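Local coordinates for protein carbohydrate binding module (Uncultured bacterium, PDB 2W3J) that probably binds uronic acid sugars as a family 35 carbohydrate-binding module, a beta-sandwich that holds two calcium ions, at residues I31-E34 and G38-I41; I108-E113 and A119-I124; E5-G10 and G16-K21; G24-G29 and Q56-N61. All blocks are in the same frame, centred on the assembly; numbering follows the deposited sequence.

Contact 1 (I31-E34 and G38-I41); sequences IDTE and GASI. With CA (calcium ion), chain B.
The Glu34 carboxylate, which has a second conformer that makes this touch uncertain, has Ala39 CB standing obliquely off its plane, 3.5 Å from OE1 and a little farther from OE2. The contact belongs to the calcium-bearing loop end of the family's beta-sandwich, where the segment leaving strand 30-32 runs nearly antiparallel to the one entering strand 40-47, but no hydrogen bond joins the two. Side chains fill the gap. Ile41 CD1 lies against Ile31 CB and CG2, 3.7 Å from the former, the two isoleucine side chains lying alongside each other and pointing opposite ways; Phe11, Asn14 and Ile121 pack round them. Farther along, Thr33 CB meets the Ala39 methyl at 3.8 Å. With chi1 at 53°, Thr33 OG1 sits between its own backbone N and carbonyl carbon, turned to hydrogen-bond with Leu118 N and with water 2. That water is also a ligand of the calcium, and the Thr33 hydroxyl is thus a second-shell group. The ion takes protein oxygens from two consecutive residues, Asp32 OD1 at 2.4 Å and Thr33 O at 2.5 Å, and four waters complete six ligands. These waters hold positions that a sugar carboxylate might take, as probably happens in uronate-binding family 35 modules. Water 1, one of the four, accepts from Thr33 N at 3.0 Å.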
loop_
_atom_site.group_PDB
_atom_site.type_symbol
_atom_site.label_atom_id
_atom_site.label_comp_id
_atom_site.label_asym_id
_atom_site.label_seq_id
_atom_site.Cartn_x
_atom_site.Cartn_y
_atom_site.Cartn_z
ATOM N N ILE A 31 4.012 3.338 -7.174
ATOM C CA ILE A 31 5.059 2.319 -7.124
ATOM C C ILE A 31 4.831 1.240 -8.192
ATOM O O ILE A 31 3.760 0.690 -8.300
ATOM C CB ILE A 31 5.105 1.641 -5.748
ATOM C CG1 ILE A 31 5.378 2.684 -4.644
ATOM C CG2 ILE A 31 6.151 0.518 -5.731
ATOM C CD1 ILE A 31 6.565 3.607 -4.893
ATOM N N ASP A 32 5.859 0.964 -8.977
ATOM C CA ASP A 32 5.790 -0.114 -9.972
ATOM C C ASP A 32 6.864 -1.114 -9.576
ATOM O O ASP A 32 8.058 -0.884 -9.784
ATOM C CB ASP A 32 6.049 0.486 -11.368
ATOM C CG ASP A 32 5.865 -0.496 -12.493
ATOM O OD1 ASP A 32 5.973 -1.710 -12.270
ATOM O OD2 ASP A 32 5.646 -0.031 -13.640
ATOM N N THR A 33 6.466 -2.197 -8.908
ATOM C CA THR A 33 7.484 -3.115 -8.408
ATOM C C THR A 33 8.019 -3.981 -9.535
ATOM O O THR A 33 7.367 -4.126 -10.580
ATOM C CB THR A 33 6.883 -4.113 -7.380
ATOM O OG1 THR A 33 5.751 -4.747 -7.969
ATOM C CG2 THR A 33 6.401 -3.394 -6.130
ATOM N N GLU A 34 9.182 -4.590 -9.295
ATOM C CA GLU A 34 9.594 -5.650 -10.196
ATOM C C GLU A 34 8.629 -6.842 -10.098
ATOM O O GLU A 34 7.797 -6.957 -9.169
ATOM C CB GLU A 34 11.045 -6.063 -9.930
ATOM C CG GLU A 34 11.202 -7.085 -8.828
ATOM C CD GLU A 34 10.910 -6.531 -7.428
ATOM O OE1 GLU A 34 11.064 -7.312 -6.449
ATOM O OE2 GLU A 34 10.539 -5.329 -7.300
ATOM N N GLY A 38 7.483 -11.601 -3.210
ATOM C CA GLY A 38 8.101 -10.858 -2.120
ATOM C C GLY A 38 8.362 -9.372 -2.384
ATOM O O GLY A 38 8.851 -8.669 -1.516
ATOM N N ALA A 39 8.127 -8.904 -3.615
ATOM C CA ALA A 39 8.249 -7.468 -3.888
ATOM C C ALA A 39 7.351 -6.731 -2.863
ATOM O O ALA A 39 6.208 -7.119 -2.649
ATOM C CB ALA A 39 7.796 -7.146 -5.297
ATOM N N SER A 40 7.895 -5.662 -2.282
ATOM C CA SER A 40 7.242 -4.997 -1.152
ATOM C C SER A 40 7.248 -3.485 -1.175
ATOM O O SER A 40 8.053 -2.848 -1.857
ATOM C CB SER A 40 7.911 -5.421 0.159
ATOM O OG SER A 40 9.256 -4.976 0.230
ATOM N N ILE A 41 6.362 -2.918 -0.355
ATOM C CA ILE A 41 6.356 -1.493 -0.064
ATOM C C ILE A 41 6.192 -1.407 1.453
ATOM O O ILE A 41 5.458 -2.223 2.045
ATOM C CB ILE A 41 5.163 -0.820 -0.703
ATOM C CG1 ILE A 41 5.257 -0.918 -2.216
ATOM C CG2 ILE A 41 5.140 0.664 -0.267
ATOM C CD1 ILE A 41 3.928 -0.444 -2.930
HETATM CA CA CA B . 5.157 -3.811 -11.606
HETATM O O HOH W 1 3.725 -2.925 -9.866
HETATM O O HOH W 2 4.741 -5.893 -10.456
HETATM O O HOH W 3 5.980 -4.843 -13.560
HETATM O O HOH W 4 3.135 -3.118 -12.977
#

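Contact 2 (I108-E113 and A119-I124); sequences IKLVAE and ANIDSI. With CA (calcium ion), chain C.
The hydrophobic core of the beta-sandwich is closed here by aliphatic side chains from strand 104-112 of one sheet and strand 120-126 of the other. The CA atoms of Leu110 and Ile121 stand 9.8 Å apart, a distance spanned by side chains without any hydrogen bond. Leu110 has CG anti to its backbone N (chi1 -176°), which extends the branch across the interior; its CD2 touches Ile121 CD1 at 3.9 Å and lies just beyond that from CG1, the two side chains meeting at an angle. Two residues back along the strand, Ile108 CG2 approaches Ile124 CD1 more loosely, at 4.3 Å. Ile121 and Ile124 can both point inward although three residues apart because Asp122 and Ser123 form a classic beta bulge opposite Arg58. Both bulge residues lie on the side away from the core; there chi1 near 179° sets the Asp122 carboxylate beside its own carbonyl. OD1 and O then chelate one calcium ion, each at 2.4 Å, while OD2 forms a salt bridge with Arg58. The same short strand thus serves the core with one face and the metal with the other. Ile57 of strand 51-60 packs on both Ile121 and Ile124, Ile41 and Trp43 of strand 40-47 adjoin them, and Ala69 and Val71 of strand 69-73 flank Leu110.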
loop_
_atom_site.group_PDB
_atom_site.type_symbol
_atom_site.label_atom_id
_atom_site.label_comp_id
_atom_site.label_asym_id
_atom_site.label_seq_id
_atom_site.Cartn_x
_atom_site.Cartn_y
_atom_site.Cartn_z
ATOM N N ILE A 108 3.596 -0.766 8.267
ATOM C CA ILE A 108 2.679 -1.450 7.409
ATOM C C ILE A 108 3.514 -1.846 6.191
ATOM O O ILE A 108 4.282 -1.036 5.696
ATOM C CB ILE A 108 1.544 -0.532 6.913
ATOM C CG1 ILE A 108 0.698 -0.017 8.101
ATOM C CG2 ILE A 108 0.685 -1.282 5.919
ATOM C CD1 ILE A 108 -0.510 0.829 7.622
ATOM N N LYS A 109 3.399 -3.109 5.780
ATOM C CA LYS A 109 4.127 -3.585 4.613
ATOM C C LYS A 109 3.146 -4.328 3.703
ATOM O O LYS A 109 2.216 -5.015 4.152
ATOM C CB LYS A 109 5.327 -4.465 5.049
ATOM C CG LYS A 109 6.241 -4.960 3.922
ATOM C CD LYS A 109 7.464 -5.743 4.539
ATOM C CE LYS A 109 8.593 -6.046 3.499
ATOM N NZ LYS A 109 9.829 -6.699 4.140
ATOM N N LEU A 110 3.337 -4.186 2.388
ATOM C CA LEU A 110 2.548 -4.947 1.476
ATOM C C LEU A 110 3.534 -5.807 0.681
ATOM O O LEU A 110 4.536 -5.279 0.168
ATOM C CB LEU A 110 1.824 -3.992 0.526
ATOM C CG LEU A 110 0.836 -4.589 -0.479
ATOM C CD1 LEU A 110 -0.408 -5.198 0.175
ATOM C CD2 LEU A 110 0.361 -3.464 -1.439
ATOM N N VAL A 111 3.249 -7.106 0.595
ATOM C CA VAL A 111 4.246 -8.083 0.110
ATOM C C VAL A 111 3.632 -8.983 -0.966
ATOM O O VAL A 111 2.633 -9.668 -0.736
ATOM C CB VAL A 111 4.768 -8.991 1.268
ATOM C CG1 VAL A 111 5.836 -10.003 0.730
ATOM C CG2 VAL A 111 5.381 -8.131 2.395
ATOM N N ALA A 112 4.238 -8.991 -2.154
ATOM C CA ALA A 112 3.682 -9.746 -3.274
ATOM C C ALA A 112 3.726 -11.263 -3.017
ATOM O O ALA A 112 4.759 -11.790 -2.612
ATOM C CB ALA A 112 4.496 -9.453 -4.556
ATOM N N GLU A 113 2.630 -11.928 -3.333
ATOM C CA GLU A 113 2.562 -13.374 -3.162
ATOM C C GLU A 113 2.873 -14.147 -4.424
ATOM O O GLU A 113 3.019 -15.383 -4.376
ATOM C CB GLU A 113 1.188 -13.772 -2.681
ATOM C CG GLU A 113 0.947 -13.314 -1.278
ATOM C CD GLU A 113 -0.128 -14.116 -0.620
ATOM O OE1 GLU A 113 -0.102 -15.349 -0.785
ATOM O OE2 GLU A 113 -0.991 -13.509 0.057
ATOM N N ALA A 119 0.436 -5.004 -7.760
ATOM C CA ALA A 119 -0.244 -4.011 -8.598
ATOM C C ALA A 119 0.518 -2.689 -8.447
ATOM O O ALA A 119 1.327 -2.510 -7.526
ATOM C CB ALA A 119 -1.677 -3.833 -8.146
ATOM N N ASN A 120 0.271 -1.753 -9.353
ATOM C CA ASN A 120 0.896 -0.433 -9.216
ATOM C C ASN A 120 0.192 0.252 -8.060
ATOM O O ASN A 120 -1.010 0.431 -8.097
ATOM C CB ASN A 120 0.709 0.376 -10.506
ATOM C CG ASN A 120 1.517 -0.194 -11.651
ATOM O OD1 ASN A 120 2.510 -0.907 -11.437
ATOM N ND2 ASN A 120 1.147 0.181 -12.883
ATOM N N ILE A 121 0.951 0.655 -7.047
ATOM C CA ILE A 121 0.304 1.171 -5.812
ATOM C C ILE A 121 0.395 2.695 -5.762
ATOM O O ILE A 121 1.498 3.257 -5.710
ATOM C CB ILE A 121 0.950 0.595 -4.563
ATOM C CG1 ILE A 121 0.954 -0.954 -4.620
ATOM C CG2 ILE A 121 0.200 1.149 -3.286
ATOM C CD1 ILE A 121 -0.462 -1.541 -4.763
ATOM N N ASP A 122 -0.760 3.347 -5.847
ATOM C CA ASP A 122 -0.824 4.821 -5.885
ATOM C C ASP A 122 -0.639 5.397 -4.473
ATOM O O ASP A 122 0.087 6.371 -4.261
ATOM C CB ASP A 122 -2.187 5.238 -6.435
ATOM C CG ASP A 122 -2.352 6.733 -6.478
ATOM O OD1 ASP A 122 -1.333 7.423 -6.765
ATOM O OD2 ASP A 122 -3.490 7.183 -6.248
ATOM N N SER A 123 -1.330 4.803 -3.518
ATOM C CA SER A 123 -1.331 5.362 -2.165
ATOM C C SER A 123 -1.981 4.381 -1.210
ATOM O O SER A 123 -2.676 3.437 -1.616
ATOM C CB SER A 123 -2.174 6.656 -2.164
ATOM O OG SER A 123 -3.534 6.381 -2.585
ATOM N N ILE A 124 -1.765 4.619 0.073
ATOM C CA ILE A 124 -2.570 3.979 1.098
ATOM C C ILE A 124 -3.150 5.084 2.002
ATOM O O ILE A 124 -2.456 6.035 2.330
ATOM C CB ILE A 124 -1.812 2.876 1.893
ATOM C CG1 ILE A 124 -2.790 2.133 2.797
ATOM C CG2 ILE A 124 -0.607 3.385 2.715
ATOM C CD1 ILE A 124 -2.118 0.952 3.470
HETATM CA CA CA C . 0.595 8.276 -5.660
#

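Contact 3 (E5-G10 and G16-K21); sequences EESAVG and GVIDNK. With CA (calcium ion), chain C.
A chi1 of 69° sets Glu6 CG between its backbone N and carbonyl carbon, and a bend at chi2 (-62°) folds the chain back, so that CG offers its flank to Ile18 while the carboxylate turns to the metal. On the other side, Ile18 has CG1 beside its backbone N (chi1 -64°), which leaves CG2 anti to that N, and this methyl meets Glu6 CG at 3.9 Å. The contact belongs to the calcium-site loop of the beta-sandwich. Glu5 to Ala8 form a type II turn, closed by a bond from Ala8 N to Glu5 O of 3.3 Å, with Ser7 at the third position on positive phi. The turn brings two consecutive glutamates to one ion and presents the Ser7 side chain to strand 17-19. There Ser7 OG, which has an alternate position, lies near the Ile18 CD1 methyl, so this touch is doubtful. Ile31 of the neighbouring strand 30-32 touches both Glu6 and Ile18 and ties the patch to the body of the fold, although Ile18 itself stays largely at the surface. Around the calcium, Glu5 and Glu6 are joined by Thr26, Gly29 and Asp122. The second oxygen of Glu6, OE2, hydrogen-bonds with Thr28 OG1, which probably limits rotation of the carboxylate. Glu5 OE1 binds the ion at 2.4 Å; Glu6 OE1 does so at 2.6 Å, while Glu6 OE2 stays 3.3 Å from it.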
loop_
_atom_site.group_PDB
_atom_site.type_symbol
_atom_site.label_atom_id
_atom_site.label_comp_id
_atom_site.label_asym_id
_atom_site.label_seq_id
_atom_site.Cartn_x
_atom_site.Cartn_y
_atom_site.Cartn_z
ATOM N N GLU A 5 1.536 8.930 0.339
ATOM C CA GLU A 5 2.024 8.922 -1.043
ATOM C C GLU A 5 3.484 8.498 -1.058
ATOM O O GLU A 5 4.258 8.738 -0.102
ATOM C CB GLU A 5 1.910 10.341 -1.623
ATOM C CG GLU A 5 0.488 10.835 -1.664
ATOM C CD GLU A 5 -0.328 10.239 -2.799
ATOM O OE1 GLU A 5 0.243 9.498 -3.644
ATOM O OE2 GLU A 5 -1.557 10.516 -2.870
ATOM N N GLU A 6 3.907 7.925 -2.181
ATOM C CA GLU A 6 5.326 7.671 -2.357
ATOM C C GLU A 6 6.139 8.968 -2.287
ATOM O O GLU A 6 5.652 10.054 -2.649
ATOM C CB GLU A 6 5.541 6.937 -3.681
ATOM C CG GLU A 6 5.286 7.755 -4.943
ATOM C CD GLU A 6 3.844 8.269 -5.100
ATOM O OE1 GLU A 6 2.883 7.570 -4.690
ATOM O OE2 GLU A 6 3.668 9.382 -5.672
ATOM N N SER A 7 7.356 8.838 -1.770
ATOM C CA SER A 7 8.293 9.955 -1.632
ATOM C C SER A 7 7.792 11.065 -0.684
ATOM O O SER A 7 8.280 12.201 -0.731
ATOM C CB SER A 7 8.655 10.534 -3.006
ATOM O OG SER A 7 9.015 9.501 -3.914
ATOM N N ALA A 8 6.793 10.761 0.134
ATOM C CA ALA A 8 6.340 11.744 1.113
ATOM C C ALA A 8 6.672 11.125 2.471
ATOM O O ALA A 8 6.904 9.918 2.556
ATOM C CB ALA A 8 4.830 11.995 0.989
ATOM N N VAL A 9 6.700 11.929 3.539
ATOM C CA VAL A 9 6.990 11.371 4.859
ATOM C C VAL A 9 5.985 10.259 5.169
ATOM O O VAL A 9 4.809 10.345 4.819
ATOM C CB VAL A 9 7.011 12.498 5.971
ATOM C CG1 VAL A 9 5.629 13.088 6.160
ATOM C CG2 VAL A 9 7.495 11.947 7.265
ATOM N N GLY A 10 6.446 9.194 5.826
ATOM C CA GLY A 10 5.582 8.054 6.124
ATOM C C GLY A 10 5.861 6.930 5.118
ATOM O O GLY A 10 5.489 5.784 5.352
ATOM N N GLY A 16 11.416 -2.232 -6.843
ATOM C CA GLY A 16 11.083 -1.667 -8.158
ATOM C C GLY A 16 11.351 -0.175 -8.239
ATOM O O GLY A 16 12.370 0.308 -7.745
ATOM N N VAL A 17 10.456 0.555 -8.902
ATOM C CA VAL A 17 10.690 1.963 -9.196
ATOM C C VAL A 17 9.443 2.777 -8.873
ATOM O O VAL A 17 8.338 2.225 -8.651
ATOM C CB VAL A 17 11.030 2.173 -10.708
ATOM C CG1 VAL A 17 12.234 1.316 -11.105
ATOM C CG2 VAL A 17 9.839 1.860 -11.581
ATOM N N ILE A 18 9.605 4.095 -8.871
ATOM C CA ILE A 18 8.468 4.979 -8.811
ATOM C C ILE A 18 8.260 5.425 -10.260
ATOM O O ILE A 18 9.236 5.662 -10.996
ATOM C CB ILE A 18 8.780 6.169 -7.892
ATOM C CG1 ILE A 18 8.989 5.654 -6.440
ATOM C CG2 ILE A 18 7.718 7.279 -7.987
ATOM C CD1 ILE A 18 9.557 6.676 -5.524
ATOM N N ASP A 19 7.003 5.541 -10.664
ATOM C CA ASP A 19 6.719 5.898 -12.061
ATOM C C ASP A 19 5.446 6.705 -12.158
ATOM O O ASP A 19 4.724 6.866 -11.178
ATOM C CB ASP A 19 6.640 4.661 -12.938
ATOM C CG ASP A 19 6.908 4.981 -14.438
ATOM O OD1 ASP A 19 6.873 6.170 -14.865
ATOM O OD2 ASP A 19 7.107 4.024 -15.170
ATOM N N ASN A 20 5.169 7.259 -13.341
ATOM C CA ASN A 20 3.983 8.067 -13.509
ATOM C C ASN A 20 3.342 7.773 -14.882
ATOM O O ASN A 20 2.502 8.577 -15.353
ATOM C CB ASN A 20 4.290 9.569 -13.394
ATOM C CG ASN A 20 5.380 10.011 -14.362
ATOM O OD1 ASN A 20 5.715 9.267 -15.292
ATOM N ND2 ASN A 20 5.972 11.196 -14.134
ATOM N N LYS A 21 3.690 6.628 -15.463
ATOM C CA LYS A 21 3.355 6.392 -16.884
ATOM C C LYS A 21 1.856 6.246 -17.153
ATOM O O LYS A 21 1.367 6.677 -18.210
ATOM C CB LYS A 21 4.182 5.266 -17.510
ATOM C CG LYS A 21 3.770 3.872 -17.155
ATOM C CD LYS A 21 4.628 2.842 -17.880
ATOM C CE LYS A 21 4.682 1.565 -17.063
ATOM N NZ LYS A 21 5.770 0.654 -17.459
HETATM CA CA CA C . 0.595 8.276 -5.660
#

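Contact 4 (G24-G29 and Q56-N61); sequences GYTGTG and QIRFGN. With CA (calcium ion), chain C.
Arg58 reaches from strand 51-60 to the Gly24 carbonyl in the loop that carries the calcium ligands Thr26 and Gly29. From CB the chain leaves with CG anti to the backbone N (chi1 -173°) and stays extended through CG and CD to NE, with Ser123 and Trp92 beside it. This full length delivers the guanidinium end-on, and CZ comes within 3.5 Å of Gly24 O. NH1 donates to that oxygen at 2.8 Å and fairly straight (160°), whereas NH2 gives the same atom a longer, more bent bond of 3.2 Å (136°). The oxygen lies in the guanidinium plane, yet both nitrogens approach tilted from the carbonyl plane, from the same face of it. Tyr25 CA also lies at the guanidinium edge, 3.8 Å from NH1, and Thr26 CG2 comes obliquely at 4.1 Å. Thr26 opens a type II' turn that ends at Gly29. Thr26 O and Gly29 O bind calcium, and Gly29 CA sits 3.6 Å above the Tyr25 ring plane, toward its rim. Placing a leucine at Arg58 would probably leave Gly24 O without these two donors and the Asp122 carboxylate without its salt-bridge mate, letting the loop shift. Because NH1 also pairs with Asp122 OD2, one positive charge links a backbone oxygen to a metal-binding carboxylate and is likely to steady the orientation of that carboxylate at the metal.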
loop_
_atom_site.group_PDB
_atom_site.type_symbol
_atom_site.label_atom_id
_atom_site.label_comp_id
_atom_site.label_asym_id
_atom_site.label_seq_id
_atom_site.Cartn_x
_atom_site.Cartn_y
_atom_site.Cartn_z
ATOM N N GLY A 24 -3.660 9.412 -13.780
ATOM C CA GLY A 24 -4.751 9.177 -12.840
ATOM C C GLY A 24 -4.305 8.929 -11.414
ATOM O O GLY A 24 -5.143 8.830 -10.506
ATOM N N TYR A 25 -2.992 8.823 -11.215
ATOM C CA TYR A 25 -2.434 8.689 -9.868
ATOM C C TYR A 25 -2.623 9.992 -9.059
ATOM O O TYR A 25 -2.980 11.061 -9.602
ATOM C CB TYR A 25 -0.934 8.335 -9.928
ATOM C CG TYR A 25 -0.188 9.320 -10.805
ATOM C CD1 TYR A 25 0.238 10.569 -10.304
ATOM C CD2 TYR A 25 0.063 9.012 -12.127
ATOM C CE1 TYR A 25 0.894 11.461 -11.129
ATOM C CE2 TYR A 25 0.711 9.915 -12.960
ATOM C CZ TYR A 25 1.108 11.125 -12.459
ATOM O OH TYR A 25 1.758 11.986 -13.322
ATOM N N THR A 26 -2.381 9.907 -7.763
ATOM C CA THR A 26 -2.311 11.086 -6.918
ATOM C C THR A 26 -0.860 11.274 -6.462
ATOM O O THR A 26 -0.019 10.391 -6.641
ATOM C CB THR A 26 -3.232 10.970 -5.706
ATOM O OG1 THR A 26 -2.878 9.808 -4.954
ATOM C CG2 THR A 26 -4.696 10.863 -6.142
ATOM N N GLY A 27 -0.525 12.438 -5.917
ATOM C CA GLY A 27 0.872 12.704 -5.619
ATOM C C GLY A 27 1.687 12.730 -6.897
ATOM O O GLY A 27 1.179 13.150 -7.956
ATOM N N THR A 28 2.938 12.290 -6.816
ATOM C CA THR A 28 3.886 12.364 -7.939
ATOM C C THR A 28 3.787 11.170 -8.896
ATOM O O THR A 28 4.359 11.184 -10.001
ATOM C CB THR A 28 5.393 12.406 -7.427
ATOM O OG1 THR A 28 5.773 11.129 -6.853
ATOM C CG2 THR A 28 5.598 13.468 -6.426
ATOM N N GLY A 29 3.116 10.101 -8.467
ATOM C CA GLY A 29 3.216 8.876 -9.262
ATOM C C GLY A 29 2.755 7.698 -8.453
ATOM O O GLY A 29 1.868 7.836 -7.625
ATOM N N GLN A 56 -7.321 2.056 3.089
ATOM C CA GLN A 56 -7.725 1.836 1.723
ATOM C C GLN A 56 -6.519 1.988 0.801
ATOM O O GLN A 56 -5.837 3.005 0.827
ATOM C CB GLN A 56 -8.795 2.854 1.319
ATOM C CG GLN A 56 -9.251 2.655 -0.139
ATOM C CD GLN A 56 -10.435 3.507 -0.477
ATOM O OE1 GLN A 56 -11.596 3.118 -0.245
ATOM N NE2 GLN A 56 -10.168 4.674 -1.017
ATOM N N ILE A 57 -6.277 0.977 -0.024
ATOM C CA ILE A 57 -5.143 1.008 -0.956
ATOM C C ILE A 57 -5.665 1.286 -2.330
ATOM O O ILE A 57 -6.597 0.624 -2.789
ATOM C CB ILE A 57 -4.404 -0.358 -0.945
ATOM C CG1 ILE A 57 -3.880 -0.626 0.473
ATOM C CG2 ILE A 57 -3.208 -0.331 -1.954
ATOM C CD1 ILE A 57 -3.343 -2.094 0.703
ATOM N N ARG A 58 -5.116 2.316 -2.988
ATOM C CA ARG A 58 -5.560 2.641 -4.346
ATOM C C ARG A 58 -4.492 2.113 -5.310
ATOM O O ARG A 58 -3.299 2.300 -5.093
ATOM C CB ARG A 58 -5.724 4.152 -4.515
ATOM C CG ARG A 58 -6.350 4.576 -5.830
ATOM C CD ARG A 58 -6.683 6.095 -5.799
ATOM N NE ARG A 58 -7.426 6.513 -6.991
ATOM C CZ ARG A 58 -6.895 7.144 -8.042
ATOM N NH1 ARG A 58 -5.589 7.410 -8.101
ATOM N NH2 ARG A 58 -7.685 7.472 -9.062
ATOM N N PHE A 59 -4.921 1.423 -6.356
ATOM C CA PHE A 59 -3.971 0.671 -7.167
ATOM C C PHE A 59 -4.419 0.564 -8.604
ATOM O O PHE A 59 -5.623 0.741 -8.926
ATOM C CB PHE A 59 -3.772 -0.761 -6.580
ATOM C CG PHE A 59 -4.998 -1.657 -6.688
ATOM C CD1 PHE A 59 -5.145 -2.556 -7.768
ATOM C CD2 PHE A 59 -5.979 -1.619 -5.708
ATOM C CE1 PHE A 59 -6.263 -3.398 -7.852
ATOM C CE2 PHE A 59 -7.117 -2.454 -5.785
ATOM C CZ PHE A 59 -7.253 -3.353 -6.849
ATOM N N GLY A 60 -3.444 0.270 -9.459
ATOM C CA GLY A 60 -3.720 0.010 -10.865
ATOM C C GLY A 60 -3.316 -1.409 -11.185
ATOM O O GLY A 60 -2.236 -1.894 -10.807
ATOM N N ASN A 61 -4.218 -2.096 -11.854
ATOM C CA ASN A 61 -3.899 -3.427 -12.374
ATOM C C ASN A 61 -4.778 -3.716 -13.589
ATOM O O ASN A 61 -5.965 -4.029 -13.477
ATOM C CB ASN A 61 -4.052 -4.536 -11.300
ATOM C CG ASN A 61 -3.699 -5.913 -11.873
ATOM O OD1 ASN A 61 -3.133 -5.980 -12.957
ATOM N ND2 ASN A 61 -4.014 -7.011 -11.133
HETATM CA CA CA C . 0.595 8.276 -5.660
#

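Overall arrangement
Contacts 2, 3 and 4 meet at one calcium ion: their centres lie 10 to 11 Å apart, and each supplies two of its protein oxygens. The other ion belongs to contact 1, whose centre is 7 Å from that of contact 2. Strands 40-47 and 104-112 are neighbours in one sheet, which links contacts 1 and 2; strands 51-60 and 120-126 pair in the opposing sheet, which links contacts 2 and 4. Contacts 1 and 3 share the small sheet of strands 17-19 and 30-32. Along the chain contact 3 closes first, contact 1 falls between the two segments of contact 4, and contact 2 comes last. Loops and one strand, far apart in sequence, thus gather round the shared calcium.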